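Local coordinates for protein bifunctional cytochrome P450/NADPH--P450 reductase (Deinococcus aerius, PDB 7F3H) that probably hydroxylates organic substrates at a heme iron, using oxygen and electrons that a fused reductase domain passes on from NADPH, at residues F161-R166 against D220-E225; E172-L177 against N216-E221; F328-P333 against A363-P368. All coordinates share one frame; numbering follows the deposited sequence.

Contact 1 (F161-R166 against D220-E225); sequences FDYRFR and DEVIRE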
loop_
_atom_site.group_PDB
_atom_site.type_symbol
_atom_site.label_atom_id
_atom_site.label_comp_id
_atom_site.label_asym_id
_atom_site.label_seq_id
_atom_site.Cartn_x
_atom_site.Cartn_y
_atom_site.Cartn_z
ATOM N N PHE A 161 4.936 16.393 7.027
ATOM C CA PHE A 161 4.690 17.707 7.604
ATOM C C PHE A 161 5.547 17.947 8.828
ATOM O O PHE A 161 5.131 18.650 9.750
ATOM C CB PHE A 161 3.190 17.928 7.930
ATOM C CG PHE A 161 2.549 16.904 8.887
ATOM C CD1 PHE A 161 2.272 15.598 8.468
ATOM C CD2 PHE A 161 2.107 17.287 10.163
ATOM C CE1 PHE A 161 1.642 14.668 9.322
ATOM C CE2 PHE A 161 1.470 16.366 11.023
ATOM C CZ PHE A 161 1.250 15.054 10.603
ATOM N N ASP A 162 6.762 17.402 8.817
ATOM C CA ASP A 162 7.784 17.656 9.820
ATOM C C ASP A 162 7.265 17.458 11.244
ATOM O O ASP A 162 7.690 18.153 12.179
ATOM C CB ASP A 162 8.373 19.066 9.639
ATOM C CG ASP A 162 9.703 19.254 10.363
ATOM O OD1 ASP A 162 10.532 18.318 10.383
ATOM O OD2 ASP A 162 9.937 20.352 10.903
ATOM N N TYR A 163 6.388 16.484 11.464
ATOM C CA TYR A 163 5.924 16.263 12.820
ATOM C C TYR A 163 6.329 14.862 13.287
ATOM O O TYR A 163 6.273 13.877 12.530
ATOM C CB TYR A 163 4.421 16.633 12.885
ATOM C CG TYR A 163 3.680 16.445 14.167
ATOM C CD1 TYR A 163 4.335 16.103 15.329
ATOM C CD2 TYR A 163 2.490 17.185 14.350
ATOM C CE1 TYR A 163 3.694 16.071 16.532
ATOM C CE2 TYR A 163 1.843 17.239 15.580
ATOM C CZ TYR A 163 2.461 16.676 16.667
ATOM O OH TYR A 163 1.872 16.692 17.916
ATOM N N ARG A 164 6.876 14.831 14.514
ATOM C CA ARG A 164 7.497 13.670 15.148
ATOM C C ARG A 164 6.541 13.102 16.184
ATOM O O ARG A 164 6.511 13.570 17.326
ATOM C CB ARG A 164 8.798 14.106 15.828
ATOM C CG ARG A 164 9.952 14.378 14.880
ATOM C CD ARG A 164 11.261 14.568 15.665
ATOM N NE ARG A 164 12.458 14.540 14.826
ATOM C CZ ARG A 164 12.797 15.471 13.932
ATOM N NH1 ARG A 164 12.032 16.539 13.730
ATOM N NH2 ARG A 164 13.908 15.331 13.221
ATOM N N PHE A 165 5.835 12.029 15.825
ATOM C CA PHE A 165 4.924 11.346 16.736
ATOM C C PHE A 165 5.634 10.430 17.713
ATOM O O PHE A 165 5.007 9.980 18.687
ATOM C CB PHE A 165 3.895 10.555 15.933
ATOM C CG PHE A 165 2.879 11.429 15.265
ATOM C CD1 PHE A 165 1.960 12.130 16.024
ATOM C CD2 PHE A 165 2.863 11.576 13.890
ATOM C CE1 PHE A 165 1.016 12.952 15.420
ATOM C CE2 PHE A 165 1.930 12.389 13.270
ATOM C CZ PHE A 165 1.005 13.089 14.038
ATOM N N ARG A 166 6.917 10.153 17.473
ATOM C CA ARG A 166 7.756 9.372 18.382
ATOM C C ARG A 166 7.069 8.087 18.829
ATOM O O ARG A 166 7.000 7.771 20.021
ATOM C CB ARG A 166 8.141 10.226 19.582
ATOM C CG ARG A 166 8.701 11.596 19.175
ATOM C CD ARG A 166 9.485 12.231 20.299
ATOM N NE ARG A 166 9.576 13.663 20.061
ATOM C CZ ARG A 166 10.643 14.272 19.571
ATOM N NH1 ARG A 166 11.752 13.583 19.293
ATOM N NH2 ARG A 166 10.601 15.585 19.379
ATOM N N ASP A 220 -4.370 21.437 10.166
ATOM C CA ASP A 220 -4.662 22.862 9.960
ATOM C C ASP A 220 -3.821 23.804 10.822
ATOM O O ASP A 220 -3.334 24.826 10.356
ATOM C CB ASP A 220 -6.124 23.128 10.277
ATOM C CG ASP A 220 -7.055 22.600 9.206
ATOM O OD1 ASP A 220 -6.591 22.287 8.090
ATOM O OD2 ASP A 220 -8.277 22.499 9.516
ATOM N N GLU A 221 -3.672 23.462 12.076
ATOM C CA GLU A 221 -2.880 24.177 13.039
ATOM C C GLU A 221 -1.407 24.204 12.610
ATOM O O GLU A 221 -0.812 25.286 12.447
ATOM C CB GLU A 221 -3.311 23.390 14.281
ATOM C CG GLU A 221 -3.154 23.413 15.775
ATOM C CD GLU A 221 -1.872 22.739 16.453
ATOM O OE1 GLU A 221 -1.166 21.836 15.807
ATOM O OE2 GLU A 221 -1.635 23.025 17.733
ATOM N N VAL A 222 -0.857 23.047 12.263
ATOM C CA VAL A 222 0.498 23.009 11.713
ATOM C C VAL A 222 0.598 23.919 10.487
ATOM O O VAL A 222 1.579 24.675 10.324
ATOM C CB VAL A 222 0.902 21.556 11.372
ATOM C CG1 VAL A 222 2.075 21.435 10.354
ATOM C CG2 VAL A 222 1.104 20.793 12.638
ATOM N N ILE A 223 -0.408 23.887 9.617
ATOM C CA ILE A 223 -0.364 24.668 8.368
ATOM C C ILE A 223 -0.387 26.168 8.628
ATOM O O ILE A 223 0.428 26.915 8.076
ATOM C CB ILE A 223 -1.520 24.262 7.422
ATOM C CG1 ILE A 223 -1.178 23.005 6.664
ATOM C CG2 ILE A 223 -1.808 25.371 6.432
ATOM C CD1 ILE A 223 -2.428 22.315 6.077
ATOM N N ARG A 224 -1.304 26.636 9.486
ATOM C CA ARG A 224 -1.450 28.096 9.619
ATOM C C ARG A 224 -0.105 28.600 10.165
ATOM O O ARG A 224 0.251 29.802 10.109
ATOM C CB ARG A 224 -2.471 28.535 10.665
ATOM C CG ARG A 224 -2.170 28.714 12.116
ATOM C CD ARG A 224 -3.520 28.847 12.590
ATOM N NE ARG A 224 -4.088 27.501 12.777
ATOM C CZ ARG A 224 -5.311 27.046 12.732
ATOM N NH1 ARG A 224 -6.302 27.689 12.177
ATOM N NH2 ARG A 224 -5.485 25.814 13.199
ATOM N N GLU A 225 0.596 27.648 10.796
ATOM C CA GLU A 225 1.319 28.074 11.909
ATOM C C GLU A 225 2.757 27.842 11.520
ATOM O O GLU A 225 3.678 28.470 12.227
ATOM C CB GLU A 225 0.581 27.281 12.999
ATOM C CG GLU A 225 0.660 27.489 14.486
ATOM C CD GLU A 225 0.423 28.948 14.807
ATOM O OE1 GLU A 225 0.056 29.817 14.032
ATOM O OE2 GLU A 225 -0.151 28.846 15.913
#
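Val-222, which touches Phe-161 and Tyr-163 across this contact, rides on a helical turn held by the bond from Arg-224 N to Asp-220 O, 2.9 Å long. On this turn Ile-223 faces helix 254-285, while Val-222 faces the rings. Val-222 sends its two methyls to two different rings: CG1 comes to the edge of the Phe-161 ring, 4.2 Å from CD2, and CG2 approaches CD2 of Tyr-163 obliquely at 4.2 Å. With chi1 at 160°, CG1 is swung opposite the backbone N, and the short forked side chain straddles the gap between the rings. Valine suits this place because its branch starts at CB and needs no length to reach both.

Asp-162 is where the chain leaves helix 144-161, with a positive phi of 51°, a turn that brings Tyr-163 round to the same side. The Phe-161 CG atom lies between its own N and carbonyl carbon (chi1 58°), which sends the ring toward helix 199-227, where it crosses Val-222 at about a right angle. All hydrocarbon, Phe-161 suits its buried place; Tyr-163 is partly exposed, and its OH is hydrogen-bonded elsewhere. Phe-165 backs Tyr-163, its CE1 over the centre of the phenol ring 4.2 Å above the plane. Leu-237 of helix 236-242 touches both Phe-161 and Val-222, and Phe-161 also reaches Val-261. At the polar margin Arg-164 forms a salt bridge with Glu-125.

In the P450 fold this packs the loop between helices 144-161 and 175-190 on the C-terminal part of helix 199-227. Since the contact buries 112 Å², both sides summed, and rests on two apolar approaches, its chemistry is dispersion and the hiding of hydrocarbon from water, which fixes distance more than direction.

Contact 2 (E172-L177 against N216-E221); sequences ELHPFL and NELVDE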
loop_
_atom_site.group_PDB
_atom_site.type_symbol
_atom_site.label_atom_id
_atom_site.label_comp_id
_atom_site.label_asym_id
_atom_site.label_seq_id
_atom_site.Cartn_x
_atom_site.Cartn_y
_atom_site.Cartn_z
ATOM N N GLU A 172 1.742 3.546 23.615
ATOM C CA GLU A 172 0.381 3.945 23.357
ATOM C C GLU A 172 0.602 4.882 22.144
ATOM O O GLU A 172 1.543 5.686 22.169
ATOM C CB GLU A 172 -0.246 4.806 24.458
ATOM C CG GLU A 172 -1.785 4.454 24.640
ATOM C CD GLU A 172 -2.669 5.541 25.257
ATOM O OE1 GLU A 172 -2.860 6.699 25.247
ATOM O OE2 GLU A 172 -2.472 5.361 26.573
ATOM N N LEU A 173 -0.199 4.810 21.081
ATOM C CA LEU A 173 0.143 5.779 20.019
ATOM C C LEU A 173 -0.343 7.185 20.385
ATOM O O LEU A 173 -1.218 7.341 21.225
ATOM C CB LEU A 173 -0.446 5.400 18.668
ATOM C CG LEU A 173 0.145 4.266 17.857
ATOM C CD1 LEU A 173 -0.793 3.983 16.711
ATOM C CD2 LEU A 173 1.547 4.621 17.309
ATOM N N HIS A 174 0.250 8.215 19.758
ATOM C CA HIS A 174 -0.251 9.589 19.869
ATOM C C HIS A 174 -1.740 9.651 19.517
ATOM O O HIS A 174 -2.185 8.947 18.597
ATOM C CB HIS A 174 0.528 10.518 18.927
ATOM C CG HIS A 174 0.224 11.979 19.071
ATOM N ND1 HIS A 174 -1.006 12.528 18.757
ATOM C CD2 HIS A 174 1.024 13.021 19.400
ATOM C CE1 HIS A 174 -0.959 13.840 18.921
ATOM N NE2 HIS A 174 0.264 14.162 19.304
ATOM N N PRO A 175 -2.536 10.485 20.218
ATOM C CA PRO A 175 -3.983 10.583 19.916
ATOM C C PRO A 175 -4.320 10.800 18.454
ATOM O O PRO A 175 -5.298 10.216 17.971
ATOM C CB PRO A 175 -4.412 11.792 20.761
ATOM C CG PRO A 175 -3.558 11.688 21.967
ATOM C CD PRO A 175 -2.187 11.272 21.413
ATOM N N PHE A 176 -3.570 11.657 17.748
ATOM C CA PHE A 176 -3.808 11.858 16.314
ATOM C C PHE A 176 -3.805 10.526 15.559
ATOM O O PHE A 176 -4.691 10.270 14.737
ATOM C CB PHE A 176 -2.783 12.843 15.742
ATOM C CG PHE A 176 -2.893 13.067 14.236
ATOM C CD1 PHE A 176 -2.207 12.244 13.335
ATOM C CD2 PHE A 176 -3.639 14.119 13.722
ATOM C CE1 PHE A 176 -2.293 12.458 11.971
ATOM C CE2 PHE A 176 -3.723 14.326 12.343
ATOM C CZ PHE A 176 -3.048 13.498 11.479
ATOM N N LEU A 177 -2.866 9.632 15.886
ATOM C CA LEU A 177 -2.794 8.345 15.195
ATOM C C LEU A 177 -3.863 7.373 15.674
ATOM O O LEU A 177 -4.335 6.538 14.887
ATOM C CB LEU A 177 -1.396 7.749 15.347
ATOM C CG LEU A 177 -0.283 8.668 14.807
ATOM C CD1 LEU A 177 1.073 8.097 15.116
ATOM C CD2 LEU A 177 -0.444 8.916 13.311
ATOM N N ASN A 216 -8.174 16.947 11.223
ATOM C CA ASN A 216 -8.158 18.174 10.434
ATOM C C ASN A 216 -7.622 19.329 11.260
ATOM O O ASN A 216 -6.812 20.114 10.772
ATOM C CB ASN A 216 -9.560 18.519 9.908
ATOM C CG ASN A 216 -10.108 17.466 8.946
ATOM O OD1 ASN A 216 -9.348 16.630 8.449
ATOM N ND2 ASN A 216 -11.426 17.500 8.673
ATOM N N GLU A 217 -8.062 19.443 12.520
ATOM C CA GLU A 217 -7.614 20.515 13.409
ATOM C C GLU A 217 -6.104 20.503 13.604
ATOM O O GLU A 217 -5.457 21.556 13.530
ATOM C CB GLU A 217 -8.330 20.441 14.759
ATOM C CG GLU A 217 -9.707 21.109 14.748
ATOM C CD GLU A 217 -9.634 22.638 14.642
ATOM O OE1 GLU A 217 -9.018 23.270 15.545
ATOM O OE2 GLU A 217 -10.196 23.192 13.650
ATOM N N LEU A 218 -5.540 19.350 13.979
ATOM C CA LEU A 218 -4.094 19.303 14.175
ATOM C C LEU A 218 -3.360 19.720 12.905
ATOM O O LEU A 218 -2.431 20.550 12.949
ATOM C CB LEU A 218 -3.662 17.905 14.609
ATOM C CG LEU A 218 -2.176 17.640 14.921
ATOM C CD1 LEU A 218 -2.014 16.527 15.983
ATOM C CD2 LEU A 218 -1.333 17.325 13.639
ATOM N N VAL A 219 -3.768 19.160 11.753
ATOM C CA VAL A 219 -3.005 19.434 10.536
ATOM C C VAL A 219 -3.142 20.911 10.156
ATOM O O VAL A 219 -2.150 21.582 9.876
ATOM C CB VAL A 219 -3.411 18.486 9.384
ATOM C CG1 VAL A 219 -2.751 18.922 8.100
ATOM C CG2 VAL A 219 -3.013 17.021 9.680
ATOM N N ASP A 220 -4.370 21.437 10.166
ATOM C CA ASP A 220 -4.662 22.862 9.960
ATOM C C ASP A 220 -3.821 23.804 10.822
ATOM O O ASP A 220 -3.334 24.826 10.356
ATOM C CB ASP A 220 -6.124 23.128 10.277
ATOM C CG ASP A 220 -7.055 22.600 9.206
ATOM O OD1 ASP A 220 -6.591 22.287 8.090
ATOM O OD2 ASP A 220 -8.277 22.499 9.516
ATOM N N GLU A 221 -3.672 23.462 12.076
ATOM C CA GLU A 221 -2.880 24.177 13.039
ATOM C C GLU A 221 -1.407 24.204 12.610
ATOM O O GLU A 221 -0.812 25.286 12.447
ATOM C CB GLU A 221 -3.311 23.390 14.281
ATOM C CG GLU A 221 -3.154 23.413 15.775
ATOM C CD GLU A 221 -1.872 22.739 16.453
ATOM O OE1 GLU A 221 -1.166 21.836 15.807
ATOM O OE2 GLU A 221 -1.635 23.025 17.733
#
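The backbones of 172-177 and 216-221 come nearest at Phe-176 and Leu-218, whose CA atoms are 7.8 Å apart, a gap that the two side chains fill. Leu-218 presses CD1 against CD2 of Phe-176 at 3.7 Å, and the two side chains cross at about a right angle. The same methyl also lies near Phe-176 CB, at the root of the aromatic side chain, while the outer end of the ring goes to the next residue: Phe-176 CE2 is 3.9 Å from CG2 of Val-219, short enough to fit there. Phe-176 holds CG trans to the main-chain N (chi1 177°), which carries the long flat ring out to both aliphatic neighbours.

His-174 suits the N-cap of helix 175-190 because its ND1 can accept an amide N-H: that of Phe-176, 2.9 Å from N to ND1 with an angle of 155° at the hydrogen, lies almost exactly in the imidazole plane. The cap helps set the ring, whose NE2 is bonded elsewhere, and CE1 meets Leu-218 CD1 at 4.1 Å; leucine's branch thus serves both rings.

Around this core, Phe-165 of the preceding loop meets the rings of both His-174 and Phe-176. Helix 254-285 also packs here, with Leu-265 against Phe-176 and Val-261 against Val-219, so that the start of helix 175-190 is packed between that loop and the helices 199-227 and 254-285.

Contact 3 (F328-P333 against A363-P368); sequences FWSTIP and ALHRHP. With HEM (protoporphyrin IX containing Fe), chain E.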
loop_
_atom_site.group_PDB
_atom_site.type_symbol
_atom_site.label_atom_id
_atom_site.label_comp_id
_atom_site.label_asym_id
_atom_site.label_seq_id
_atom_site.Cartn_x
_atom_site.Cartn_y
_atom_site.Cartn_z
ATOM N N PHE A 328 3.884 -11.710 -4.712
ATOM C CA PHE A 328 3.093 -12.622 -3.877
ATOM C C PHE A 328 1.979 -11.914 -3.107
ATOM O O PHE A 328 0.895 -12.486 -2.950
ATOM C CB PHE A 328 3.910 -13.379 -2.817
ATOM C CG PHE A 328 4.564 -14.635 -3.288
ATOM C CD1 PHE A 328 4.473 -15.043 -4.604
ATOM C CD2 PHE A 328 5.031 -15.548 -2.349
ATOM C CE1 PHE A 328 5.033 -16.243 -5.023
ATOM C CE2 PHE A 328 5.572 -16.771 -2.736
ATOM C CZ PHE A 328 5.576 -17.117 -4.095
ATOM N N TRP A 329 2.241 -10.737 -2.530
ATOM C CA TRP A 329 1.363 -10.169 -1.489
ATOM C C TRP A 329 1.248 -8.642 -1.631
ATOM O O TRP A 329 1.511 -7.874 -0.713
ATOM C CB TRP A 329 1.858 -10.563 -0.089
ATOM C CG TRP A 329 1.650 -12.025 0.223
ATOM C CD1 TRP A 329 2.610 -12.995 0.359
ATOM C CD2 TRP A 329 0.385 -12.682 0.412
ATOM N NE1 TRP A 329 2.012 -14.221 0.628
ATOM C CE2 TRP A 329 0.649 -14.050 0.646
ATOM C CE3 TRP A 329 -0.943 -12.236 0.419
ATOM C CZ2 TRP A 329 -0.365 -14.970 0.886
ATOM C CZ3 TRP A 329 -1.950 -13.154 0.649
ATOM C CH2 TRP A 329 -1.656 -14.506 0.885
ATOM N N SER A 330 0.864 -8.202 -2.830
ATOM C CA SER A 330 0.551 -6.797 -3.089
ATOM C C SER A 330 -0.563 -6.309 -2.157
ATOM O O SER A 330 -1.660 -6.891 -2.105
ATOM C CB SER A 330 0.164 -6.667 -4.564
ATOM O OG SER A 330 0.105 -5.339 -5.011
ATOM N N THR A 331 -0.299 -5.209 -1.443
ATOM C CA THR A 331 -1.119 -4.885 -0.287
ATOM C C THR A 331 -2.390 -4.107 -0.627
ATOM O O THR A 331 -3.301 -4.058 0.208
ATOM C CB THR A 331 -0.293 -4.130 0.771
ATOM O OG1 THR A 331 0.298 -2.948 0.200
ATOM C CG2 THR A 331 0.840 -5.029 1.304
ATOM N N ILE A 332 -2.498 -3.506 -1.810
ATOM C CA ILE A 332 -3.837 -3.126 -2.272
ATOM C C ILE A 332 -4.210 -4.089 -3.383
ATOM O O ILE A 332 -3.818 -3.887 -4.548
ATOM C CB ILE A 332 -3.958 -1.673 -2.755
ATOM C CG1 ILE A 332 -3.547 -0.655 -1.680
ATOM C CG2 ILE A 332 -5.409 -1.433 -3.134
ATOM C CD1 ILE A 332 -3.566 0.832 -2.171
ATOM N N PRO A 333 -4.922 -5.168 -3.069
ATOM C CA PRO A 333 -5.052 -6.283 -4.025
ATOM C C PRO A 333 -6.295 -6.313 -4.918
ATOM O O PRO A 333 -6.438 -7.279 -5.676
ATOM C CB PRO A 333 -5.029 -7.495 -3.084
ATOM C CG PRO A 333 -5.759 -7.002 -1.833
ATOM C CD PRO A 333 -5.448 -5.504 -1.733
ATOM N N ALA A 363 -4.438 -13.053 -8.416
ATOM C CA ALA A 363 -4.579 -13.993 -9.516
ATOM C C ALA A 363 -3.771 -13.533 -10.726
ATOM O O ALA A 363 -3.185 -14.360 -11.434
ATOM C CB ALA A 363 -6.055 -14.175 -9.857
ATOM N N LEU A 364 -3.742 -12.219 -10.986
ATOM C CA LEU A 364 -2.947 -11.663 -12.087
ATOM C C LEU A 364 -1.446 -11.851 -11.854
ATOM O O LEU A 364 -0.690 -12.222 -12.771
ATOM C CB LEU A 364 -3.292 -10.185 -12.263
ATOM C CG LEU A 364 -2.401 -9.367 -13.202
ATOM C CD1 LEU A 364 -2.575 -9.750 -14.665
ATOM C CD2 LEU A 364 -2.684 -7.932 -13.008
ATOM N N HIS A 365 -0.990 -11.550 -10.640
ATOM C CA HIS A 365 0.415 -11.637 -10.294
ATOM C C HIS A 365 0.921 -13.069 -10.319
ATOM O O HIS A 365 2.140 -13.286 -10.218
ATOM C CB HIS A 365 0.615 -11.006 -8.930
ATOM C CG HIS A 365 0.738 -9.517 -8.977
ATOM N ND1 HIS A 365 1.082 -8.767 -7.876
ATOM C CD2 HIS A 365 0.604 -8.642 -10.003
ATOM C CE1 HIS A 365 1.151 -7.489 -8.218
ATOM N NE2 HIS A 365 0.870 -7.388 -9.506
ATOM N N ARG A 366 0.004 -14.039 -10.384
ATOM C CA ARG A 366 0.311 -15.459 -10.420
ATOM C C ARG A 366 -0.262 -16.164 -11.649
ATOM O O ARG A 366 -0.467 -17.379 -11.618
ATOM C CB ARG A 366 -0.234 -16.118 -9.160
ATOM C CG ARG A 366 0.465 -15.714 -7.918
ATOM C CD ARG A 366 -0.137 -16.517 -6.821
ATOM N NE ARG A 366 0.163 -15.943 -5.529
ATOM C CZ ARG A 366 0.762 -16.616 -4.555
ATOM N NH1 ARG A 366 1.104 -17.877 -4.765
ATOM N NH2 ARG A 366 1.022 -16.023 -3.385
ATOM N N HIS A 367 -0.562 -15.446 -12.711
ATOM C CA HIS A 367 -1.198 -16.088 -13.861
ATOM C C HIS A 367 -0.191 -16.952 -14.610
ATOM O O HIS A 367 0.853 -16.443 -15.027
ATOM C CB HIS A 367 -1.793 -15.051 -14.814
ATOM C CG HIS A 367 -2.841 -15.623 -15.715
ATOM N ND1 HIS A 367 -2.558 -16.603 -16.643
ATOM C CD2 HIS A 367 -4.175 -15.406 -15.793
ATOM C CE1 HIS A 367 -3.663 -16.928 -17.291
ATOM N NE2 HIS A 367 -4.661 -16.227 -16.781
ATOM N N PRO A 368 -0.469 -18.245 -14.819
ATOM C CA PRO A 368 0.543 -19.114 -15.471
ATOM C C PRO A 368 0.938 -18.666 -16.867
ATOM O O PRO A 368 2.076 -18.920 -17.274
ATOM C CB PRO A 368 -0.125 -20.496 -15.528
ATOM C CG PRO A 368 -1.555 -20.311 -15.058
ATOM C CD PRO A 368 -1.662 -18.976 -14.361
HETATM C CHA HEM E . -2.133 5.258 -5.230
HETATM C CHB HEM E . 0.554 7.599 -1.926
HETATM C CHC HEM E . 2.728 3.398 -0.750
HETATM C CHD HEM E . -0.163 1.030 -3.839
HETATM C C1A HEM E . -1.591 6.247 -4.447
HETATM C C2A HEM E . -2.008 7.634 -4.441
HETATM C C3A HEM E . -1.251 8.306 -3.560
HETATM C C4A HEM E . -0.376 7.339 -2.914
HETATM C CMA HEM E . -1.341 9.820 -3.237
HETATM C CAA HEM E . -3.063 8.214 -5.395
HETATM C CBA HEM E . -2.320 8.752 -6.624
HETATM C CGA HEM E . -3.259 9.434 -7.619
HETATM O O1A HEM E . -2.882 10.551 -8.069
HETATM O O2A HEM E . -4.410 8.983 -7.908
HETATM C C1B HEM E . 1.410 6.688 -1.342
HETATM C C2B HEM E . 2.438 6.977 -0.349
HETATM C C3B HEM E . 3.062 5.818 -0.073
HETATM C C4B HEM E . 2.404 4.762 -0.818
HETATM C CMB HEM E . 2.765 8.390 0.174
HETATM C CAB HEM E . 4.175 5.487 0.946
HETATM C CBB HEM E . 4.662 6.341 1.849
HETATM C C1C HEM E . 2.131 2.376 -1.470
HETATM C C2C HEM E . 2.503 0.955 -1.466
HETATM C C3C HEM E . 1.660 0.352 -2.324
HETATM C C4C HEM E . 0.794 1.331 -2.908
HETATM C CMC HEM E . 3.621 0.311 -0.593
HETATM C CAC HEM E . 1.531 -1.097 -2.770
HETATM C CBC HEM E . 2.344 -2.046 -2.327
HETATM C C1D HEM E . -0.953 1.963 -4.481
HETATM C C2D HEM E . -1.997 1.672 -5.460
HETATM C C3D HEM E . -2.516 2.842 -5.829
HETATM C C4D HEM E . -1.858 3.912 -5.106
HETATM C CMD HEM E . -2.424 0.280 -5.997
HETATM C CAD HEM E . -3.641 2.998 -6.835
HETATM C CBD HEM E . -4.884 2.880 -5.994
HETATM C CGD HEM E . -6.111 2.867 -6.841
HETATM O O1D HEM E . -7.174 3.141 -6.234
HETATM O O2D HEM E . -6.032 2.591 -8.083
HETATM N NA HEM E . -0.618 6.105 -3.482
HETATM N NB HEM E . 1.424 5.341 -1.612
HETATM N NC HEM E . 1.074 2.556 -2.352
HETATM N ND HEM E . -0.898 3.336 -4.296
HETATM FE FE HEM E . 0.298 4.323 -3.056
#
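A guanidinium laid flat on a phenyl ring distinguishes this contact: Arg-366 stacks on Phe-328 with the planes 15° apart. Its CZ sits 4.4 Å from the ring centroid in a cation-pi interaction, and NH2 is the guanidinium atom nearest the ring, 3.8 Å from CD1, offset toward the rim. The chain is extended from CG to NE, giving arginine the length to lay its guanidinium over the ring face while NH1 turns to a salt bridge with Asp-375. The electron-rich pi face of phenylalanine attracts the cation, and the ring meets Phe-377 edge-to-face.

Next along, CB of the small Ser-330 lies 3.9 Å from His-365 CE1. The imidazole is fixed elsewhere, NE2 accepting from the backbone N of Lys-396, and His-365 O accepts from Arg-327.

Past Ser-330 the chain turns to the porphyrin. Thr-331 OG1 approaches the vinyl carbon CBC of the heme at 3.4 Å and is hydrogen-bonded to Thr-271 O; Ile-332 CD1 lies 3.7 Å from heme C1D.

Arg-327 belongs to an E-x-x-R sequence on helix 317-329, the signature of the cytochrome P450 K helix, and the segment leaving it toward the heme corresponds to a region that often lines the substrate pocket in this family.

Overall arrangement
Contacts 1 and 2 are neighbours, their centres 9 Å apart, and both end on helix 199-227, with Asp-220 and Glu-221 common to the two. They touch directly through the loop between helices 144-161 and 175-190, where Tyr-163 and Phe-165 meet His-174, Phe-176 and Leu-218, making one continuous, largely aromatic packing layer. Contact 3 follows later in the chain, on the opposite side of its centre, its own centre about 36 Å and about 34 Å from those of contacts 1 and 2. Helix 254-285 neighbours all three. In the P450 fold, contacts 1 and 2 lie in the helical layer on one side of the heme, while contact 3 packs the end of the E-x-x-R helix and the segment running from it to the heme against helix 361-365 and the loop after it.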